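PDB 3GHJ: putative integron gene cassette protein from Uncultured bacterium, which is of unknown function but belongs to the glyoxalase/bleomycin resistance/dioxygenase superfamily, whose members are often metal-dependent enzymes or drug-binding proteins. Local coordinates for residues 84-98 with 127-141. The protein carries 1 engineered substitution. Sequence-based numbering, arbitrary orientation. Where two conformers were deposited one is given.
Sequences WQQQHFSFRVEKSEI and YFADPNGHALEFTAL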
ATOM      1  N   TRP A  84       7.654   9.841  14.264  1.00 18.54           N
ATOM      2  CA  TRP A  84       7.619   9.871  12.809  1.00 14.52           C
ATOM      3  C   TRP A  84       8.494   8.792  12.184  1.00 14.02           C
ATOM      4  O   TRP A  84       9.636   8.586  12.591  1.00 15.01           O
ATOM      5  CB  TRP A  84       8.078  11.237  12.283  1.00 13.30           C
ATOM      6  CG  TRP A  84       7.913  11.390  10.781  1.00 12.71           C
ATOM      7  CD1 TRP A  84       6.796  11.824  10.119  1.00 13.03           C
ATOM      8  CD2 TRP A  84       8.891  11.107   9.768  1.00 11.46           C
ATOM      9  NE1 TRP A  84       7.018  11.823   8.763  1.00 12.33           N
ATOM     10  CE2 TRP A  84       8.298  11.398   8.519  1.00 11.48           C
ATOM     11  CE3 TRP A  84      10.220  10.659   9.792  1.00 11.09           C
ATOM     12  CZ2 TRP A  84       8.987  11.252   7.313  1.00 11.10           C
ATOM     13  CZ3 TRP A  84      10.902  10.510   8.595  1.00 11.37           C
ATOM     14  CH2 TRP A  84      10.286  10.810   7.369  1.00 10.64           C
ATOM     15  N   GLN A  85       7.950   8.070  11.194  0.57 12.61           N
ATOM     16  CA  GLN A  85       8.722   7.177  10.381  0.57 13.02           C
ATOM     17  C   GLN A  85       8.270   7.287   8.933  0.57 11.13           C
ATOM     18  O   GLN A  85       7.122   7.262   8.681  0.57 11.49           O
ATOM     19  CB  GLN A  85       8.584   5.713  10.845  0.57 16.00           C
ATOM     20  CG  GLN A  85       9.602   5.306  11.912  0.57 20.20           C
ATOM     21  CD  GLN A  85       9.833   3.792  11.983  0.57 25.10           C
ATOM     22  OE1 GLN A  85       9.484   3.031  11.100  0.57 28.12           O
ATOM     23  NE2 GLN A  85      10.373   3.389  13.067  0.57 26.99           N
ATOM     24  N   GLN A  86       9.218   7.391   8.031  1.00 10.07           N
ATOM     25  CA  GLN A  86       8.880   7.534   6.625  1.00  9.00           C
ATOM     26  C   GLN A  86       8.229   6.275   6.079  1.00  9.28           C
ATOM     27  O   GLN A  86       8.685   5.160   6.345  1.00 11.64           O
ATOM     28  CB  GLN A  86      10.108   7.882   5.780  1.00 10.36           C
ATOM     29  CG  GLN A  86       9.702   8.457   4.427  1.00 11.07           C
ATOM     30  CD  GLN A  86      10.872   8.926   3.609  1.00 16.27           C
ATOM     31  OE1 GLN A  86      10.885  10.068   3.129  1.00 18.99           O
ATOM     32  NE2 GLN A  86      11.858   8.063   3.437  1.00 19.59           N
ATOM     33  N   GLN A  87       7.175   6.471   5.310  1.00  8.28           N
ATOM     34  CA  GLN A  87       6.537   5.406   4.579  1.00  8.06           C
ATOM     35  C   GLN A  87       6.790   5.579   3.073  1.00  7.98           C
ATOM     36  O   GLN A  87       7.054   6.646   2.619  1.00  9.12           O
ATOM     37  CB  GLN A  87       5.044   5.423   4.854  1.00  8.42           C
ATOM     38  CG  GLN A  87       4.703   5.068   6.283  1.00  8.59           C
ATOM     39  CD  GLN A  87       3.229   5.110   6.587  1.00  8.46           C
ATOM     40  OE1 GLN A  87       2.809   5.807   7.438  1.00  9.60           O
ATOM     41  NE2 GLN A  87       2.475   4.301   5.902  1.00  9.43           N
ATOM     42  N   HIS A  88       6.686   4.466   2.357  1.00  8.49           N
ATOM     43  CA  HIS A  88       6.731   4.459   0.917  1.00  8.25           C
ATOM     44  C   HIS A  88       5.625   3.612   0.352  1.00  8.11           C
ATOM     45  O   HIS A  88       5.463   2.514   0.726  1.00  8.80           O
ATOM     46  CB  HIS A  88       8.067   3.936   0.324  1.00 10.00           C
ATOM     47  CG  HIS A  88       7.977   3.712  -1.160  1.00 12.83           C
ATOM     48  ND1 HIS A  88       7.855   4.748  -2.058  1.00 13.98           N
ATOM     49  CD2 HIS A  88       7.913   2.578  -1.895  1.00 14.72           C
ATOM     50  CE1 HIS A  88       7.740   4.260  -3.274  1.00 15.16           C
ATOM     51  NE2 HIS A  88       7.752   2.949  -3.201  1.00 16.09           N
ATOM     52  N   PHE A  89       4.919   4.191  -0.613  1.00  7.88           N
ATOM     53  CA  PHE A  89       3.911   3.518  -1.378  1.00  8.09           C
ATOM     54  C   PHE A  89       3.718   4.201  -2.718  1.00  8.08           C
ATOM     55  O   PHE A  89       4.053   5.323  -2.866  1.00  8.94           O
ATOM     56  CB  PHE A  89       2.566   3.414  -0.605  1.00  8.93           C
ATOM     57  CG  PHE A  89       2.131   4.698   0.056  1.00  8.06           C
ATOM     58  CD1 PHE A  89       2.532   4.990   1.319  1.00  8.77           C
ATOM     59  CD2 PHE A  89       1.290   5.555  -0.579  1.00  9.24           C
ATOM     60  CE1 PHE A  89       2.168   6.154   1.913  1.00  9.26           C
ATOM     61  CE2 PHE A  89       0.926   6.712   0.031  1.00  9.27           C
ATOM     62  CZ  PHE A  89       1.347   7.008   1.256  1.00  8.87           C
ATOM     63  N   SER A  90       3.134   3.492  -3.666  0.74  6.97           N
ATOM     64  CA  SER A  90       2.941   4.069  -4.995  0.74  7.71           C
ATOM     65  C   SER A  90       1.549   3.794  -5.534  0.74  7.98           C
ATOM     66  O   SER A  90       0.889   2.827  -5.141  0.74  8.92           O
ATOM     67  CB  SER A  90       3.988   3.551  -5.982  0.74  9.02           C
ATOM     68  OG  SER A  90       3.574   2.326  -6.553  0.74 10.39           O
ATOM     69  N   PHE A  91       1.113   4.654  -6.447  1.00  8.21           N
ATOM     70  CA  PHE A  91      -0.163   4.503  -7.119  1.00  8.38           C
ATOM     71  C   PHE A  91       0.076   4.208  -8.588  1.00  8.38           C
ATOM     72  O   PHE A  91       1.021   4.717  -9.184  1.00  9.27           O
ATOM     73  CB  PHE A  91      -0.994   5.785  -6.965  1.00  9.39           C
ATOM     74  CG  PHE A  91      -1.204   6.183  -5.534  1.00  8.00           C
ATOM     75  CD1 PHE A  91      -2.209   5.587  -4.801  1.00  8.98           C
ATOM     76  CD2 PHE A  91      -0.371   7.097  -4.902  1.00  8.96           C
ATOM     77  CE1 PHE A  91      -2.415   5.904  -3.466  1.00 10.29           C
ATOM     78  CE2 PHE A  91      -0.571   7.432  -3.554  1.00  9.61           C
ATOM     79  CZ  PHE A  91      -1.600   6.828  -2.839  1.00  9.75           C
ATOM     80  N   ARG A  92      -0.806   3.400  -9.160  0.54  8.69           N
ATOM     81  CA  ARG A  92      -0.739   3.017 -10.560  0.54  8.91           C
ATOM     82  C   ARG A  92      -1.238   4.141 -11.458  0.54  9.63           C
ATOM     83  O   ARG A  92      -2.290   4.728 -11.190  0.54 11.07           O
ATOM     84  CB  ARG A  92      -1.612   1.781 -10.775  0.54  9.63           C
ATOM     85  CG  ARG A  92      -1.568   1.232 -12.187  0.54 12.11           C
ATOM     86  CD  ARG A  92      -0.196   0.661 -12.504  0.54 14.45           C
ATOM     87  NE  ARG A  92      -0.168  -0.010 -13.801  0.54 15.89           N
ATOM     88  CZ  ARG A  92      -0.515  -1.278 -14.001  0.54 18.10           C
ATOM     89  NH1 ARG A  92      -0.921  -2.030 -12.988  0.54 19.20           N
ATOM     90  NH2 ARG A  92      -0.456  -1.795 -15.222  0.54 19.57           N
ATOM     91  N   VAL A  93      -0.484   4.436 -12.519  1.00 10.71           N
ATOM     92  CA  VAL A  93      -0.941   5.387 -13.546  1.00 11.02           C
ATOM     93  C   VAL A  93      -0.526   4.846 -14.909  1.00 12.75           C
ATOM     94  O   VAL A  93       0.305   3.944 -15.004  1.00 14.65           O
ATOM     95  CB  VAL A  93      -0.346   6.810 -13.340  1.00 11.75           C
ATOM     96  CG1 VAL A  93      -0.611   7.302 -11.917  1.00 12.22           C
ATOM     97  CG2 VAL A  93       1.143   6.825 -13.645  1.00 12.31           C
ATOM     98  N   GLU A  94      -1.096   5.414 -15.972  1.00 14.48           N
ATOM     99  CA  GLU A  94      -0.720   5.029 -17.328  1.00 16.01           C
ATOM    100  C   GLU A  94       0.588   5.703 -17.737  1.00 14.52           C
ATOM    101  O   GLU A  94       0.859   6.837 -17.333  1.00 14.02           O
ATOM    102  CB  GLU A  94      -1.836   5.409 -18.302  1.00 20.99           C
ATOM    103  CG  GLU A  94      -3.115   4.603 -18.105  1.00 28.55           C
ATOM    104  CD  GLU A  94      -4.318   5.228 -18.786  1.00 35.87           C
ATOM    105  OE1 GLU A  94      -4.272   6.436 -19.100  1.00 38.60           O
ATOM    106  OE2 GLU A  94      -5.317   4.510 -18.998  1.00 37.97           O
ATOM    107  N   LYS A  95       1.405   5.019 -18.534  1.00 14.92           N
ATOM    108  CA  LYS A  95       2.677   5.588 -18.965  1.00 15.44           C
ATOM    109  C   LYS A  95       2.482   6.919 -19.692  1.00 13.10           C
ATOM    110  O   LYS A  95       3.259   7.858 -19.508  1.00 14.01           O
ATOM    111  CB  LYS A  95       3.454   4.614 -19.863  1.00 18.97           C
ATOM    112  CG  LYS A  95       4.099   3.456 -19.108  1.00 22.90           C
ATOM    113  CD  LYS A  95       5.027   2.647 -20.005  1.00 25.33           C
ATOM    114  CE  LYS A  95       5.841   1.650 -19.185  1.00 27.68           C
ATOM    115  NZ  LYS A  95       6.617   0.720 -20.051  1.00 29.56           N
ATOM    116  N   SER A  96       1.435   6.992 -20.508  0.55 12.63           N
ATOM    117  CA  SER A  96       1.155   8.204 -21.281  0.55 12.04           C
ATOM    118  C   SER A  96       0.754   9.389 -20.410  0.55 12.58           C
ATOM    119  O   SER A  96       0.743  10.527 -20.876  0.55 14.09           O
ATOM    120  CB  SER A  96       0.047   7.936 -22.296  0.55 12.59           C
ATOM    121  OG  SER A  96      -1.162   7.600 -21.639  0.55 12.56           O
ATOM    122  N   GLU A  97       0.417   9.131 -19.150  1.00 12.90           N
ATOM    123  CA  GLU A  97      -0.006  10.195 -18.242  1.00 13.06           C
ATOM    124  C   GLU A  97       1.104  10.695 -17.317  1.00 11.84           C
ATOM    125  O   GLU A  97       0.875  11.590 -16.501  1.00 12.14           O
ATOM    126  CB  GLU A  97      -1.225   9.755 -17.425  1.00 15.25           C
ATOM    127  CG  GLU A  97      -2.450   9.468 -18.283  1.00 19.51           C
ATOM    128  CD  GLU A  97      -2.937  10.684 -19.052  1.00 23.47           C
ATOM    129  OE1 GLU A  97      -2.693  11.821 -18.596  1.00 24.25           O
ATOM    130  OE2 GLU A  97      -3.573  10.500 -20.113  1.00 27.34           O
ATOM    131  N   ILE A  98       2.303  10.138 -17.456  1.00 11.80           N
ATOM    132  CA  ILE A  98       3.433  10.538 -16.623  1.00 11.32           C
ATOM    133  C   ILE A  98       3.726  12.045 -16.708  1.00 10.90           C
ATOM    134  O   ILE A  98       3.804  12.719 -15.687  1.00 10.81           O
ATOM    135  CB  ILE A  98       4.698   9.687 -16.948  1.00 11.78           C
ATOM    136  CG1 ILE A  98       4.521   8.237 -16.434  1.00 12.29           C
ATOM    137  CG2 ILE A  98       5.963  10.335 -16.391  1.00 12.76           C
ATOM    138  CD1 ILE A  98       4.601   8.101 -14.902  1.00 13.70           C
ATOM    139  N   TYR A 127       8.397  10.512  -8.390  1.00 10.53           N
ATOM    140  CA  TYR A 127       8.517  10.523  -6.937  1.00 11.03           C
ATOM    141  C   TYR A 127       8.202  11.893  -6.372  1.00 10.49           C
ATOM    142  O   TYR A 127       8.626  12.910  -6.923  1.00 12.58           O
ATOM    143  CB  TYR A 127       9.931  10.116  -6.525  1.00 12.44           C
ATOM    144  CG  TYR A 127      10.284   8.695  -6.886  1.00 13.94           C
ATOM    145  CD1 TYR A 127      11.005   8.410  -8.041  1.00 15.96           C
ATOM    146  CD2 TYR A 127       9.878   7.634  -6.085  1.00 15.27           C
ATOM    147  CE1 TYR A 127      11.326   7.100  -8.380  1.00 16.25           C
ATOM    148  CE2 TYR A 127      10.198   6.320  -6.415  1.00 17.10           C
ATOM    149  CZ  TYR A 127      10.924   6.065  -7.559  1.00 17.63           C
ATOM    150  OH  TYR A 127      11.247   4.765  -7.885  1.00 19.47           O
ATOM    151  N   PHE A 128       7.466  11.930  -5.271  1.00 10.04           N
ATOM    152  CA  PHE A 128       7.118  13.187  -4.623  1.00  9.63           C
ATOM    153  C   PHE A 128       6.738  12.909  -3.183  1.00  9.43           C
ATOM    154  O   PHE A 128       6.524  11.751  -2.797  1.00 11.01           O
ATOM    155  CB  PHE A 128       5.960  13.890  -5.351  1.00  9.72           C
ATOM    156  CG  PHE A 128       4.679  13.089  -5.393  1.00  9.73           C
ATOM    157  CD1 PHE A 128       4.498  12.101  -6.346  1.00  9.97           C
ATOM    158  CD2 PHE A 128       3.662  13.335  -4.478  1.00 10.35           C
ATOM    159  CE1 PHE A 128       3.312  11.363  -6.395  1.00  9.98           C
ATOM    160  CE2 PHE A 128       2.475  12.603  -4.514  1.00 10.24           C
ATOM    161  CZ  PHE A 128       2.302  11.614  -5.473  1.00 10.50           C
ATOM    162  N   ALA A 129       6.662  13.968  -2.388  1.00 11.20           N
ATOM    163  CA  ALA A 129       6.341  13.878  -0.970  1.00 11.56           C
ATOM    164  C   ALA A 129       4.902  14.277  -0.677  1.00 11.34           C
ATOM    165  O   ALA A 129       4.334  15.134  -1.355  1.00 12.64           O
ATOM    166  CB  ALA A 129       7.304  14.759  -0.157  1.00 13.14           C
ATOM    167  N   ASP A 130       4.303  13.652   0.339  1.00 10.87           N
ATOM    168  CA  ASP A 130       3.082  14.186   0.920  1.00 10.28           C
ATOM    169  C   ASP A 130       3.464  15.199   2.022  1.00 10.44           C
ATOM    170  O   ASP A 130       4.656  15.470   2.218  1.00 10.80           O
ATOM    171  CB  ASP A 130       2.130  13.054   1.386  1.00  9.52           C
ATOM    172  CG  ASP A 130       2.468  12.495   2.756  1.00  8.83           C
ATOM    173  OD1 ASP A 130       3.557  12.761   3.296  1.00  9.23           O
ATOM    174  OD2 ASP A 130       1.609  11.763   3.284  1.00  9.05           O
ATOM    175  N   PRO A 131       2.475  15.790   2.707  1.00 10.30           N
ATOM    176  CA  PRO A 131       2.824  16.827   3.693  1.00 10.88           C
ATOM    177  C   PRO A 131       3.643  16.311   4.868  1.00 11.38           C
ATOM    178  O   PRO A 131       4.234  17.104   5.611  1.00 14.16           O
ATOM    179  CB  PRO A 131       1.455  17.308   4.183  1.00 11.69           C
ATOM    180  CG  PRO A 131       0.556  17.083   3.005  1.00 12.56           C
ATOM    181  CD  PRO A 131       1.030  15.774   2.419  1.00 11.81           C
ATOM    182  N   ASN A 132       3.674  14.993   5.039  1.00 10.98           N
ATOM    183  CA  ASN A 132       4.403  14.357   6.124  1.00 10.17           C
ATOM    184  C   ASN A 132       5.797  13.938   5.698  1.00 10.44           C
ATOM    185  O   ASN A 132       6.541  13.349   6.489  1.00 11.73           O
ATOM    186  CB  ASN A 132       3.627  13.111   6.546  1.00 10.34           C
ATOM    187  CG  ASN A 132       2.170  13.412   6.780  1.00  9.82           C
ATOM    188  OD1 ASN A 132       1.288  13.030   5.982  1.00 11.84           O
ATOM    189  ND2 ASN A 132       1.896  14.131   7.849  1.00  9.59           N
ATOM    190  N   GLY A 133       6.148  14.193   4.445  1.00 10.06           N
ATOM    191  CA  GLY A 133       7.424  13.749   3.930  1.00 11.25           C
ATOM    192  C   GLY A 133       7.460  12.273   3.591  1.00 10.54           C
ATOM    193  O   GLY A 133       8.533  11.710   3.390  1.00 11.26           O
ATOM    194  N   HIS A 134       6.299  11.631   3.518  1.00  8.92           N
ATOM    195  CA  HIS A 134       6.314  10.260   3.035  1.00  8.69           C
ATOM    196  C   HIS A 134       6.759  10.231   1.588  1.00  8.58           C
ATOM    197  O   HIS A 134       6.567  11.206   0.838  1.00  9.94           O
ATOM    198  CB  HIS A 134       4.950   9.602   3.197  1.00  8.13           C
ATOM    199  CG  HIS A 134       4.576   9.395   4.623  1.00  8.45           C
ATOM    200  ND1 HIS A 134       5.453   8.863   5.543  1.00  8.59           N
ATOM    201  CD2 HIS A 134       3.436   9.678   5.298  1.00  9.25           C
ATOM    202  CE1 HIS A 134       4.865   8.816   6.726  1.00  9.13           C
ATOM    203  NE2 HIS A 134       3.639   9.297   6.603  1.00  8.83           N
ATOM    204  N   ALA A 135       7.381   9.127   1.204  1.00  9.80           N
ATOM    205  CA  ALA A 135       7.904   8.967  -0.140  1.00  9.23           C
ATOM    206  C   ALA A 135       6.831   8.358  -1.027  1.00  8.19           C
ATOM    207  O   ALA A 135       6.677   7.132  -1.078  1.00  9.81           O
ATOM    208  CB  ALA A 135       9.151   8.079  -0.103  1.00 10.64           C
ATOM    209  N   LEU A 136       6.072   9.213  -1.703  1.00  8.28           N
ATOM    210  CA  LEU A 136       5.027   8.754  -2.609  1.00  7.76           C
ATOM    211  C   LEU A 136       5.572   8.599  -4.018  1.00  7.85           C
ATOM    212  O   LEU A 136       6.635   9.128  -4.362  1.00 10.08           O
ATOM    213  CB  LEU A 136       3.826   9.712  -2.595  1.00  9.37           C
ATOM    214  CG  LEU A 136       2.796   9.503  -1.481  1.00  8.39           C
ATOM    215  CD1 LEU A 136       3.441   9.628  -0.104  1.00  9.69           C
ATOM    216  CD2 LEU A 136       1.637  10.494  -1.636  1.00 10.51           C
ATOM    217  N   GLU A 137       4.840   7.860  -4.832  1.00  8.09           N
ATOM    218  CA  GLU A 137       5.290   7.521  -6.167  1.00  8.11           C
ATOM    219  C   GLU A 137       4.077   7.281  -7.055  1.00  8.43           C
ATOM    220  O   GLU A 137       3.041   6.792  -6.586  1.00  8.98           O
ATOM    221  CB  GLU A 137       6.184   6.272  -6.095  1.00 10.02           C
ATOM    222  CG  GLU A 137       6.596   5.691  -7.433  1.00 10.52           C
ATOM    223  CD  GLU A 137       7.336   4.373  -7.304  1.00 13.02           C
ATOM    224  OE1 GLU A 137       7.734   4.004  -6.174  1.00 13.14           O
ATOM    225  OE2 GLU A 137       7.504   3.694  -8.337  1.00 14.86           O
ATOM    226  N   PHE A 138       4.192   7.671  -8.323  1.00  8.23           N
ATOM    227  CA  PHE A 138       3.310   7.173  -9.368  1.00  8.31           C
ATOM    228  C   PHE A 138       4.131   6.192 -10.193  1.00  8.73           C
ATOM    229  O   PHE A 138       5.243   6.524 -10.617  1.00 10.38           O
ATOM    230  CB  PHE A 138       2.821   8.296 -10.288  1.00  8.47           C
ATOM    231  CG  PHE A 138       1.906   9.299  -9.633  1.00  9.33           C
ATOM    232  CD1 PHE A 138       1.054   8.944  -8.603  1.00 11.02           C
ATOM    233  CD2 PHE A 138       1.861  10.606 -10.101  1.00 12.01           C
ATOM    234  CE1 PHE A 138       0.205   9.887  -8.029  1.00 11.94           C
ATOM    235  CE2 PHE A 138       1.019  11.543  -9.531  1.00 11.98           C
ATOM    236  CZ  PHE A 138       0.183  11.187  -8.502  1.00 11.90           C
ATOM    237  N   THR A 139       3.596   5.000 -10.421  1.00  9.51           N
ATOM    238  CA  THR A 139       4.289   3.963 -11.185  1.00 10.19           C
ATOM    239  C   THR A 139       3.462   3.595 -12.400  1.00  9.65           C
ATOM    240  O   THR A 139       2.277   3.279 -12.283  1.00 11.36           O
ATOM    241  CB  THR A 139       4.465   2.675 -10.356  1.00 11.85           C
ATOM    242  OG1 THR A 139       4.950   2.994  -9.042  1.00 13.98           O
ATOM    243  CG2 THR A 139       5.431   1.714 -11.053  1.00 12.97           C
ATOM    244  N   ALA A 140       4.097   3.635 -13.574  1.00 10.53           N
ATOM    245  CA  ALA A 140       3.450   3.228 -14.818  1.00 13.08           C
ATOM    246  C   ALA A 140       4.128   1.972 -15.371  1.00 16.32           C
ATOM    247  O   ALA A 140       5.353   1.912 -15.444  1.00 17.11           O
ATOM    248  CB  ALA A 140       3.505   4.375 -15.843  1.00 13.84           C
ATOM    249  N   LEU A 141       3.321   0.987 -15.757  1.00 19.95           N
ATOM    250  CA  LEU A 141       3.827  -0.320 -16.172  1.00 24.86           C
ATOM    251  C   LEU A 141       3.341  -0.680 -17.564  1.00 30.08           C
ATOM    252  O   LEU A 141       3.528  -1.821 -17.988  1.00 31.18           O
ATOM    253  CB  LEU A 141       3.369  -1.419 -15.207  1.00 26.72           C
ATOM    254  CG  LEU A 141       3.880  -1.415 -13.771  1.00 27.35           C
ATOM    255  CD1 LEU A 141       2.981  -0.559 -12.889  1.00 27.10           C
ATOM    256  CD2 LEU A 141       3.947  -2.838 -13.250  1.00 28.21           C
ATOM    257  OXT LEU A 141       2.754   0.138 -18.271  1.00 33.31           O
TER
HETATM  258  O   HOH W   1       0.520   1.495 -15.957  1.00 22.81           O
HETATM  259  O   HOH W   2       0.749   2.171 -19.055  1.00 27.82           O
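With chi1 of H88 at 170°, CG lies trans to the backbone nitrogen and the ring leans over strand 135-140, while E137, likewise trans (chi1 173°) and extended, sends its carboxylate to the ring's edge. The two strands illustrate how the βαβββ module of the vicinal oxygen chelate fold closes: its first and last strands, 88-93 and 135-140, run parallel as neighbours. H88 ND1 donates to A135 O from above the carbonyl plane at 2.8 Å, and its NE2 is hydrogen-bonded to E31 OE2 of the second subunit. The E137 carboxylate, nearly coplanar with the imidazole, brings OE1 within 2.9 Å of H88 CE1 and close to that same E31 carboxylate. Its OE2 accepts from T139 OG1, to which S90 OG donates at 2.9 Å in the given S90 conformer; S125 OG is a further partner of OE2. Backbone bonds from F91 N to E137 O, T139 N to F91 O and V93 N to T139 O set the register. The other side of the sheet is apolar: F89 CZ meets L136 CD1, and V93 CG1 packs on F138 CB, with helix 98-107 against V93 and F138. H134 ND1 accepts from Q87 N at 3.0 Å, tilted from the ring plane, while Q87 CB lies over the imidazole face in a CH-pi contact; H134 NE2 donates to K35 O on strand 28-36. F89 to R92 also pair antiparallel with a strand of the second subunit, continuing the sheet. At the C-terminus, in the given conformer of R92, L141 CD1 sits over the rim of one guanidinium face, and water 1 joins V93 O to L141 N.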